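Local coordinates for protein crustacyanin-C1 subunit (PDB 1I4U) that binds the carotenoid astaxanthin, as a lipocalin subunit of the crustacyanin complexes that give the lobster carapace its blue colour, at residues K2-D5 and F6-P9; Q46-E49 and K50-N54; A140-D144 and Q145-K149. All coordinates share one frame; numbering follows the deposited sequence.

Contact 1 of 3, residues K2-D5 and F6-P9; sequences KIPD and FVVP
Pro4 lays its CB over one face of the Phe6 ring, two residues further along the chain. The carbon stands 3.8 Å from the ring centroid and 19° off the normal, displaced toward the rim, which meets the definition of a CH-pi contact; the closest ring carbons are CE2 and CZ. Phe6 reaches this position because its CG sits between the backbone N and the carbonyl carbon (chi1 57°), which turns the ring back toward Pro4. The carboxylate of Asp5 is inclined by 66° to the same ring, and Asp5 OD1 approaches Phe6 CD2 obliquely at 3.8 Å; the hydrogen bond of that oxygen goes to Asn42. Two apolar pairs follow. Pro4 and Val7 lie side by side and point the same way, with Pro4 CG 4.2 Å from Val7 CG2. Ile3 instead meets Val7 at about a right angle, and its CD1 ends 3.9 Å from Val7 CG1 and 3.4 Å from Val7 O.

The backbone here makes a type I beta turn from Pro4 to Val7, closed by Val7 N donating to Pro4 O over 3.0 Å. The N-H points well at the oxygen, although the donor stands above the carbonyl plane. Replacing Phe6 by an alanine would remove the ring face that Pro4 CB covers and would probably open a gap beside Asn42, Pro44 and Arg163.

The turn leads into strand 7-9, which pairs antiparallel with strand 128-137 through backbone bonds between Val8 and His129. Ile3 also packs on Tyr128 of that strand, while Phe6 touches loop residues Asn42, Pro44 and Arg163.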
ATOM      1  N   LYS A   2      23.811  -0.429   7.064  1.00 27.65           N
ATOM      2  CA  LYS A   2      23.240   0.689   6.283  1.00 32.29           C
ATOM      3  C   LYS A   2      21.897   0.215   5.778  1.00 29.59           C
ATOM      4  O   LYS A   2      21.622  -0.959   5.491  1.00 35.37           O
ATOM      5  CB  LYS A   2      24.258   1.114   5.229  1.00 42.30           C
ATOM      6  CG  LYS A   2      23.883   1.669   3.883  1.00 48.13           C
ATOM      7  CD  LYS A   2      23.944   3.168   3.676  1.00 48.54           C
ATOM      8  CE  LYS A   2      24.896   3.987   4.526  1.00 56.08           C
ATOM      9  NZ  LYS A   2      24.295   4.450   5.813  1.00 55.18           N
ATOM     10  N   ILE A   3      20.970   1.162   5.711  1.00 23.73           N
ATOM     11  CA  ILE A   3      19.622   0.843   5.253  1.00 21.04           C
ATOM     12  C   ILE A   3      19.169   1.910   4.299  1.00 18.67           C
ATOM     13  O   ILE A   3      19.863   2.955   4.315  1.00 20.97           O
ATOM     14  CB  ILE A   3      18.661   0.754   6.445  1.00 21.63           C
ATOM     15  CG1 ILE A   3      18.433   2.107   7.097  1.00 21.37           C
ATOM     16  CG2 ILE A   3      19.117  -0.288   7.462  1.00 28.16           C
ATOM     17  CD1 ILE A   3      17.390   2.039   8.202  1.00 22.53           C
ATOM     18  N   PRO A   4      18.097   1.719   3.531  1.00 19.64           N
ATOM     19  CA  PRO A   4      17.718   2.765   2.570  1.00 20.19           C
ATOM     20  C   PRO A   4      17.426   4.084   3.292  1.00 18.58           C
ATOM     21  O   PRO A   4      16.921   4.140   4.427  1.00 16.32           O
ATOM     22  CB  PRO A   4      16.470   2.219   1.876  1.00 21.38           C
ATOM     23  CG  PRO A   4      16.512   0.753   2.160  1.00 23.71           C
ATOM     24  CD  PRO A   4      17.206   0.563   3.495  1.00 21.49           C
ATOM     25  N   ASP A   5      17.740   5.171   2.606  1.00 20.24           N
ATOM     26  CA  ASP A   5      17.550   6.498   3.224  1.00 20.06           C
ATOM     27  C   ASP A   5      16.093   6.889   3.346  1.00 17.27           C
ATOM     28  O   ASP A   5      15.768   7.937   3.931  1.00 19.79           O
ATOM     29  CB  ASP A   5      18.347   7.526   2.401  1.00 26.45           C
ATOM     30  CG  ASP A   5      17.995   7.618   0.948  1.00 25.59           C
ATOM     31  OD1 ASP A   5      16.914   7.234   0.472  1.00 21.29           O
ATOM     32  OD2 ASP A   5      18.853   8.084   0.184  1.00 38.24           O
ATOM     33  N   PHE A   6      15.164   6.099   2.853  1.00 14.23           N
ATOM     34  CA  PHE A   6      13.733   6.338   3.069  1.00 13.48           C
ATOM     35  C   PHE A   6      13.177   5.440   4.177  1.00 12.95           C
ATOM     36  O   PHE A   6      11.938   5.451   4.376  1.00 14.00           O
ATOM     37  CB  PHE A   6      12.951   6.256   1.767  1.00 14.48           C
ATOM     38  CG  PHE A   6      13.103   4.928   1.042  1.00 13.37           C
ATOM     39  CD1 PHE A   6      12.366   3.816   1.404  1.00 16.04           C
ATOM     40  CD2 PHE A   6      14.021   4.807   0.014  1.00 16.27           C
ATOM     41  CE1 PHE A   6      12.508   2.590   0.795  1.00 16.93           C
ATOM     42  CE2 PHE A   6      14.177   3.572  -0.622  1.00 17.39           C
ATOM     43  CZ  PHE A   6      13.434   2.474  -0.227  1.00 16.89           C
ATOM     44  N   VAL A   7      14.020   4.700   4.868  1.00 12.09           N
ATOM     45  CA  VAL A   7      13.601   3.967   6.053  1.00 11.91           C
ATOM     46  C   VAL A   7      14.222   4.676   7.258  1.00 12.67           C
ATOM     47  O   VAL A   7      15.424   4.659   7.456  1.00 16.82           O
ATOM     48  CB  VAL A   7      14.018   2.493   5.983  1.00 13.57           C
ATOM     49  CG1 VAL A   7      13.579   1.748   7.226  1.00 16.06           C
ATOM     50  CG2 VAL A   7      13.431   1.834   4.732  1.00 14.53           C
ATOM     51  N   VAL A   8      13.410   5.327   8.081  1.00 12.68           N
ATOM     52  CA  VAL A   8      13.855   6.332   9.023  1.00 13.86           C
ATOM     53  C   VAL A   8      13.472   5.940  10.428  1.00 14.57           C
ATOM     54  O   VAL A   8      12.300   5.557  10.646  1.00 13.28           O
ATOM     55  CB  VAL A   8      13.228   7.715   8.672  1.00 17.66           C
ATOM     56  CG1 VAL A   8      13.649   8.809   9.656  1.00 21.73           C
ATOM     57  CG2 VAL A   8      13.551   8.098   7.238  1.00 18.58           C
ATOM     58  N   PRO A   9      14.338   6.019  11.427  1.00 13.58           N
ATOM     59  CA  PRO A   9      13.887   5.728  12.799  1.00 14.39           C
ATOM     60  C   PRO A   9      12.715   6.598  13.226  1.00 15.58           C
ATOM     61  O   PRO A   9      12.591   7.745  12.807  1.00 18.02           O
ATOM     62  CB  PRO A   9      15.097   6.081  13.658  1.00 16.75           C
ATOM     63  CG  PRO A   9      16.238   5.840  12.703  1.00 16.57           C
ATOM     64  CD  PRO A   9      15.776   6.360  11.364  1.00 15.77           C
TER

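Contact 2 of 3, residues Q46-E49 and K50-N54; sequences QLIE and KCVRN
Ile48 and Val52 form the apolar part of this corner: Ile48 CG2 lies 3.7 Å from Val52 CG2, the two side chains crossing at a slant. Each CG2 also rests on backbone, that of Val52 at 3.5 Å from Ile48 O and that of Ile48 at 3.7 Å from Lys50 O. With Val52 CG1 anti to the backbone N (chi1 179°), the CG2 branch is the one left facing Ile48. Both residues are buried, and Ile48 further packs on Leu77 and Ser67.

Among the charged groups, Glu49 and Lys50 run side by side in the same direction, both extended beyond CG. Their aliphatic parts touch, Glu49 CG to Lys50 CG at 3.8 Å. The ends carry opposite charges but stay apart, with 4.9 Å between Glu49 OE1 and Lys50 NZ, so any attraction between them is probably weak.

No hydrogen bond joins the two segments; their backbone bonds go to other strands and loops. Glu49 and Lys50 both pair with Ile70, whereas Val52 pairs with Gln37 of strand 33-41. Cys51, at the corner, is tied by a disulfide to Cys173. Two successive residues facing one partner make a classic beta bulge, here where the chain turns into strand 52-58 of the lipocalin barrel.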
ATOM      1  N   GLN A  46       7.701   4.283  -7.694  1.00 10.83           N
ATOM      2  CA  GLN A  46       7.401   5.135  -8.856  1.00 11.17           C
ATOM      3  C   GLN A  46       8.073   4.530 -10.055  1.00 10.83           C
ATOM      4  O   GLN A  46       9.295   4.516 -10.183  1.00 12.59           O
ATOM      5  CB  GLN A  46       7.891   6.535  -8.548  1.00 13.87           C
ATOM      6  CG  GLN A  46       8.003   7.522  -9.658  1.00 14.49           C
ATOM      7  CD  GLN A  46       6.697   7.909 -10.282  1.00 15.67           C
ATOM      8  OE1 GLN A  46       6.210   9.043 -10.242  1.00 16.91           O
ATOM      9  NE2 GLN A  46       6.064   6.932 -10.878  1.00 13.76           N
ATOM     10  N   LEU A  47       7.269   4.024 -10.970  1.00 11.63           N
ATOM     11  CA  LEU A  47       7.777   3.396 -12.190  1.00 11.09           C
ATOM     12  C   LEU A  47       8.108   4.341 -13.320  1.00 11.00           C
ATOM     13  O   LEU A  47       8.756   3.983 -14.273  1.00 13.05           O
ATOM     14  CB  LEU A  47       6.755   2.351 -12.711  1.00 14.41           C
ATOM     15  CG  LEU A  47       6.361   1.241 -11.739  1.00 18.26           C
ATOM     16  CD1 LEU A  47       5.351   0.307 -12.404  1.00 20.60           C
ATOM     17  CD2 LEU A  47       7.616   0.542 -11.228  1.00 26.15           C
ATOM     18  N   ILE A  48       7.717   5.601 -13.251  1.00 11.57           N
ATOM     19  CA  ILE A  48       7.980   6.616 -14.197  1.00 10.27           C
ATOM     20  C   ILE A  48       9.144   7.473 -13.725  1.00 10.53           C
ATOM     21  O   ILE A  48       9.081   8.146 -12.718  1.00 11.24           O
ATOM     22  CB  ILE A  48       6.735   7.495 -14.489  1.00 10.27           C
ATOM     23  CG1 ILE A  48       5.465   6.660 -14.686  1.00 12.03           C
ATOM     24  CG2 ILE A  48       6.976   8.401 -15.678  1.00 12.17           C
ATOM     25  CD1 ILE A  48       4.205   7.485 -14.827  1.00 14.21           C
ATOM     26  N   GLU A  49      10.228   7.430 -14.478  1.00 11.29           N
ATOM     27  CA  GLU A  49      11.459   8.105 -14.082  1.00 11.59           C
ATOM     28  C   GLU A  49      11.499   9.575 -14.492  1.00 11.31           C
ATOM     29  O   GLU A  49      11.906  10.445 -13.705  1.00 12.57           O
ATOM     30  CB  GLU A  49      12.665   7.399 -14.697  1.00 12.94           C
ATOM     31  CG  GLU A  49      13.970   8.025 -14.252  1.00 14.13           C
ATOM     32  CD  GLU A  49      15.238   7.396 -14.793  1.00 17.23           C
ATOM     33  OE1 GLU A  49      15.166   6.697 -15.847  1.00 17.58           O
ATOM     34  OE2 GLU A  49      16.342   7.631 -14.244  1.00 20.42           O
ATOM     35  N   LYS A  50      11.166   9.837 -15.746  1.00 10.86           N
ATOM     36  CA  LYS A  50      11.338  11.137 -16.331  1.00 10.12           C
ATOM     37  C   LYS A  50      10.023  11.666 -16.903  1.00  9.59           C
ATOM     38  O   LYS A  50       9.119  10.888 -17.285  1.00 10.80           O
ATOM     39  CB  LYS A  50      12.378  11.127 -17.454  1.00 14.18           C
ATOM     40  CG  LYS A  50      13.732  10.600 -17.077  1.00 13.92           C
ATOM     41  CD  LYS A  50      14.631  10.537 -18.298  1.00 16.45           C
ATOM     42  CE  LYS A  50      16.034  10.105 -17.930  1.00 19.43           C
ATOM     43  NZ  LYS A  50      16.848   9.880 -19.171  1.00 22.15           N
ATOM     44  N   CYS A  51       9.887  12.978 -16.988  1.00 10.24           N
ATOM     45  CA  CYS A  51       8.803  13.663 -17.701  1.00 10.18           C
ATOM     46  C   CYS A  51       7.458  13.376 -17.071  1.00  9.63           C
ATOM     47  O   CYS A  51       6.436  13.375 -17.742  1.00 10.15           O
ATOM     48  CB  CYS A  51       8.800  13.280 -19.195  1.00 10.26           C
ATOM     49  SG  CYS A  51      10.365  13.675 -20.015  1.00 10.97           S
ATOM     50  N   VAL A  52       7.461  13.146 -15.764  1.00  9.88           N
ATOM     51  CA  VAL A  52       6.287  12.664 -15.030  1.00  9.34           C
ATOM     52  C   VAL A  52       5.180  13.700 -15.048  1.00  9.11           C
ATOM     53  O   VAL A  52       5.353  14.811 -14.512  1.00 10.32           O
ATOM     54  CB  VAL A  52       6.677  12.318 -13.598  1.00 10.53           C
ATOM     55  CG1 VAL A  52       5.456  11.855 -12.836  1.00 11.41           C
ATOM     56  CG2 VAL A  52       7.805  11.270 -13.552  1.00 11.31           C
ATOM     57  N   ARG A  53       4.074  13.338 -15.670  1.00  9.77           N
ATOM     58  CA  ARG A  53       2.953  14.196 -15.962  1.00  9.62           C
ATOM     59  C   ARG A  53       1.692  13.493 -15.445  1.00  9.88           C
ATOM     60  O   ARG A  53       1.368  12.420 -15.911  1.00 10.26           O
ATOM     61  CB  ARG A  53       2.838  14.431 -17.451  1.00  9.84           C
ATOM     62  CG  ARG A  53       1.730  15.313 -17.933  1.00 10.50           C
ATOM     63  CD  ARG A  53       1.620  15.303 -19.457  1.00 11.57           C
ATOM     64  NE  ARG A  53       0.665  16.228 -20.027  1.00 13.37           N
ATOM     65  CZ  ARG A  53      -0.636  16.046 -20.151  1.00 12.42           C
ATOM     66  NH1 ARG A  53      -1.173  14.908 -19.707  1.00 13.08           N
ATOM     67  NH2 ARG A  53      -1.379  16.997 -20.708  1.00 16.15           N
ATOM     68  N   ASN A  54       1.031  14.115 -14.488  1.00  9.25           N
ATOM     69  CA  ASN A  54      -0.127  13.507 -13.813  1.00  9.95           C
ATOM     70  C   ASN A  54      -1.365  14.332 -14.159  1.00 10.57           C
ATOM     71  O   ASN A  54      -1.486  15.472 -13.788  1.00 11.57           O
ATOM     72  CB  ASN A  54       0.086  13.437 -12.319  1.00 10.88           C
ATOM     73  CG  ASN A  54       1.361  12.755 -11.902  1.00 11.76           C
ATOM     74  OD1 ASN A  54       1.540  11.606 -12.280  1.00 12.02           O
ATOM     75  ND2 ASN A  54       2.255  13.458 -11.189  1.00 14.40           N
TER

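Contact 3 of 3, residues A140-D144 and Q145-K149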
ATOM      1  N   ALA A 140       6.431  22.768 -16.289  1.00 14.21           N
ATOM      2  CA  ALA A 140       7.609  21.927 -16.277  1.00 13.94           C
ATOM      3  C   ALA A 140       8.641  22.432 -15.293  1.00 14.73           C
ATOM      4  O   ALA A 140       9.367  21.633 -14.714  1.00 16.57           O
ATOM      5  CB  ALA A 140       8.228  21.807 -17.656  1.00 15.90           C
ATOM      6  N   ASN A 141       8.688  23.750 -15.117  1.00 15.54           N
ATOM      7  CA  ASN A 141       9.581  24.408 -14.184  1.00 16.58           C
ATOM      8  C   ASN A 141       8.835  24.818 -12.938  1.00 14.81           C
ATOM      9  O   ASN A 141       7.593  24.884 -12.945  1.00 17.06           O
ATOM     10  CB  ASN A 141      10.199  25.632 -14.881  1.00 20.27           C
ATOM     11  CG  ASN A 141      11.042  25.253 -16.094  1.00 20.38           C
ATOM     12  OD1 ASN A 141      12.064  24.606 -15.910  1.00 36.46           O
ATOM     13  ND2 ASN A 141      10.652  25.654 -17.287  1.00 28.46           N
ATOM     14  N   LEU A 142       9.537  25.119 -11.855  1.00 16.63           N
ATOM     15  CA  LEU A 142       8.913  25.697 -10.682  1.00 15.78           C
ATOM     16  C   LEU A 142       9.880  26.691 -10.059  1.00 17.36           C
ATOM     17  O   LEU A 142      11.001  26.299  -9.731  1.00 22.25           O
ATOM     18  CB  LEU A 142       8.542  24.615  -9.668  1.00 14.44           C
ATOM     19  CG  LEU A 142       7.719  25.112  -8.472  1.00 14.30           C
ATOM     20  CD1 LEU A 142       6.409  25.660  -8.932  1.00 15.24           C
ATOM     21  CD2 LEU A 142       7.536  23.950  -7.489  1.00 17.85           C
ATOM     22  N   ALA A 143       9.399  27.931  -9.971  1.00 17.86           N
ATOM     23  CA  ALA A 143      10.164  29.007  -9.366  1.00 19.37           C
ATOM     24  C   ALA A 143      10.569  28.735  -7.924  1.00 16.49           C
ATOM     25  O   ALA A 143       9.874  28.073  -7.183  1.00 17.34           O
ATOM     26  CB  ALA A 143       9.376  30.306  -9.459  1.00 25.29           C
ATOM     27  N   ASP A 144      11.735  29.233  -7.534  1.00 20.06           N
ATOM     28  CA  ASP A 144      12.304  28.987  -6.221  1.00 21.33           C
ATOM     29  C   ASP A 144      11.320  29.478  -5.182  1.00 19.69           C
ATOM     30  O   ASP A 144      11.277  28.842  -4.154  1.00 20.70           O
ATOM     31  CB  ASP A 144      13.672  29.669  -6.131  1.00 23.14           C
ATOM     32  CG  ASP A 144      14.805  29.060  -6.908  1.00 31.07           C
ATOM     33  OD1 ASP A 144      14.695  28.145  -7.758  1.00 48.30           O
ATOM     34  OD2 ASP A 144      15.970  29.510  -6.685  1.00 50.16           O
ATOM     35  N   GLN A 145      10.515  30.521  -5.427  1.00 19.58           N
ATOM     36  CA  GLN A 145       9.674  30.952  -4.307  1.00 20.07           C
ATOM     37  C   GLN A 145       8.698  29.859  -3.885  1.00 19.11           C
ATOM     38  O   GLN A 145       8.373  29.754  -2.714  1.00 21.97           O
ATOM     39  CB  GLN A 145       8.820  32.193  -4.517  1.00 25.63           C
ATOM     40  CG  GLN A 145       7.852  32.129  -5.681  1.00 30.17           C
ATOM     41  CD  GLN A 145       7.117  33.430  -5.958  1.00 32.05           C
ATOM     42  OE1 GLN A 145       6.590  34.000  -5.007  1.00 54.14           O
ATOM     43  NE2 GLN A 145       7.135  33.792  -7.237  1.00 42.94           N
ATOM     44  N   TYR A 146       8.233  29.094  -4.856  1.00 16.93           N
ATOM     45  CA  TYR A 146       7.315  28.012  -4.559  1.00 15.83           C
ATOM     46  C   TYR A 146       8.003  26.776  -4.008  1.00 14.78           C
ATOM     47  O   TYR A 146       7.465  26.122  -3.102  1.00 17.14           O
ATOM     48  CB  TYR A 146       6.487  27.627  -5.830  1.00 16.49           C
ATOM     49  CG  TYR A 146       5.777  28.827  -6.422  1.00 17.03           C
ATOM     50  CD1 TYR A 146       4.860  29.552  -5.689  1.00 17.63           C
ATOM     51  CD2 TYR A 146       6.049  29.276  -7.705  1.00 19.20           C
ATOM     52  CE1 TYR A 146       4.195  30.660  -6.168  1.00 19.19           C
ATOM     53  CE2 TYR A 146       5.386  30.411  -8.209  1.00 21.70           C
ATOM     54  CZ  TYR A 146       4.471  31.072  -7.452  1.00 21.99           C
ATOM     55  OH  TYR A 146       3.854  32.175  -7.968  1.00 23.76           O
ATOM     56  N   VAL A 147       9.177  26.445  -4.572  1.00 15.54           N
ATOM     57  CA  VAL A 147       9.998  25.368  -4.033  1.00 15.38           C
ATOM     58  C   VAL A 147      10.261  25.615  -2.566  1.00 15.41           C
ATOM     59  O   VAL A 147      10.147  24.682  -1.776  1.00 17.71           O
ATOM     60  CB  VAL A 147      11.342  25.191  -4.796  1.00 17.37           C
ATOM     61  CG1 VAL A 147      12.209  24.138  -4.129  1.00 21.11           C
ATOM     62  CG2 VAL A 147      11.017  24.890  -6.264  1.00 16.56           C
ATOM     63  N   LYS A 148      10.589  26.832  -2.176  1.00 16.79           N
ATOM     64  CA  LYS A 148      10.885  27.153  -0.785  1.00 18.79           C
ATOM     65  C   LYS A 148       9.665  27.009   0.131  1.00 18.72           C
ATOM     66  O   LYS A 148       9.790  26.669   1.305  1.00 19.59           O
ATOM     67  CB  LYS A 148      11.398  28.589  -0.699  1.00 20.54           C
ATOM     68  CG  LYS A 148      12.818  28.905  -1.107  1.00 32.43           C
ATOM     69  CD  LYS A 148      13.000  30.436  -1.161  1.00 44.83           C
ATOM     70  CE  LYS A 148      14.323  30.946  -1.671  1.00 56.04           C
ATOM     71  NZ  LYS A 148      14.623  30.636  -3.085  1.00 62.69           N
ATOM     72  N   LYS A 149       8.482  27.248  -0.446  1.00 18.14           N
ATOM     73  CA  LYS A 149       7.265  26.995   0.330  1.00 17.84           C
ATOM     74  C   LYS A 149       7.184  25.534   0.696  1.00 17.76           C
ATOM     75  O   LYS A 149       6.903  25.163   1.852  1.00 18.87           O
ATOM     76  CB  LYS A 149       5.985  27.459  -0.379  1.00 18.60           C
ATOM     77  CG  LYS A 149       5.971  29.031  -0.497  1.00 25.10           C
ATOM     78  CD  LYS A 149       4.885  29.488  -1.428  1.00 34.30           C
ATOM     79  CE  LYS A 149       5.265  30.712  -2.292  1.00 43.62           C
ATOM     80  NZ  LYS A 149       5.577  31.858  -1.408  1.00 60.46           N
TER
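Ala143 O is gripped by two backbone N-H groups of the first helical turn. Val147 N comes in the carbonyl plane at 3.2 Å with a nearly straight N-H (172°), while Tyr146 N, though closer at 3.0 Å, is bent to 131° and bonds weakly. The next carbonyl carries the shortest bond, Lys148 N to Asp144 O at 2.9 Å, with the donor nearly along the C=O axis.

These bonds mark the start of helix 144-156, with Ala143 at the N-cap position. The helix packs against the lipocalin barrel, and Leu142, just before the cap, fills the join: it lies on Ile135 and Ser137 of strand 128-137 and, together with Val147, on Phe38 of strand 33-41.

Leu142 splits its methyls between two helix residues. Its CD1 is 3.7 Å from Tyr146 CB, the two side chains crossing at about a right angle, and its CD2 is 3.8 Å from Val147 CG2. Ala143 CB comes obliquely to the Tyr146 ring, 3.9 Å from CD2. On the solvent side Lys148 bends at chi4 (65°), bringing NZ back over Asp144 CB; Asp144 OD2 and Lys148 NZ remain 4.0 Å apart, too far for a salt bridge.

Contacts 1 and 3 are surface contacts, each at the start of a regular element, whereas contact 2 is partly buried and nearest the chain's centre. Contacts 1 and 2 reach the same antiparallel sheet, through strands 7-9 and 52-58, their centres about 23 Å apart. Contact 3 sits where helix 144-156 packs against the barrel formed by that sheet; its loop touches strand 128-137, the partner of strand 7-9. Contact 1 is closed by one backbone hydrogen bond and contact 3 by several; contact 2 has none across its segments, relying on apolar packing and the aliphatic parts of a charged pair. Contact 2 alone meets another chain: Asn125 of the second subunit donates to Gln46 O.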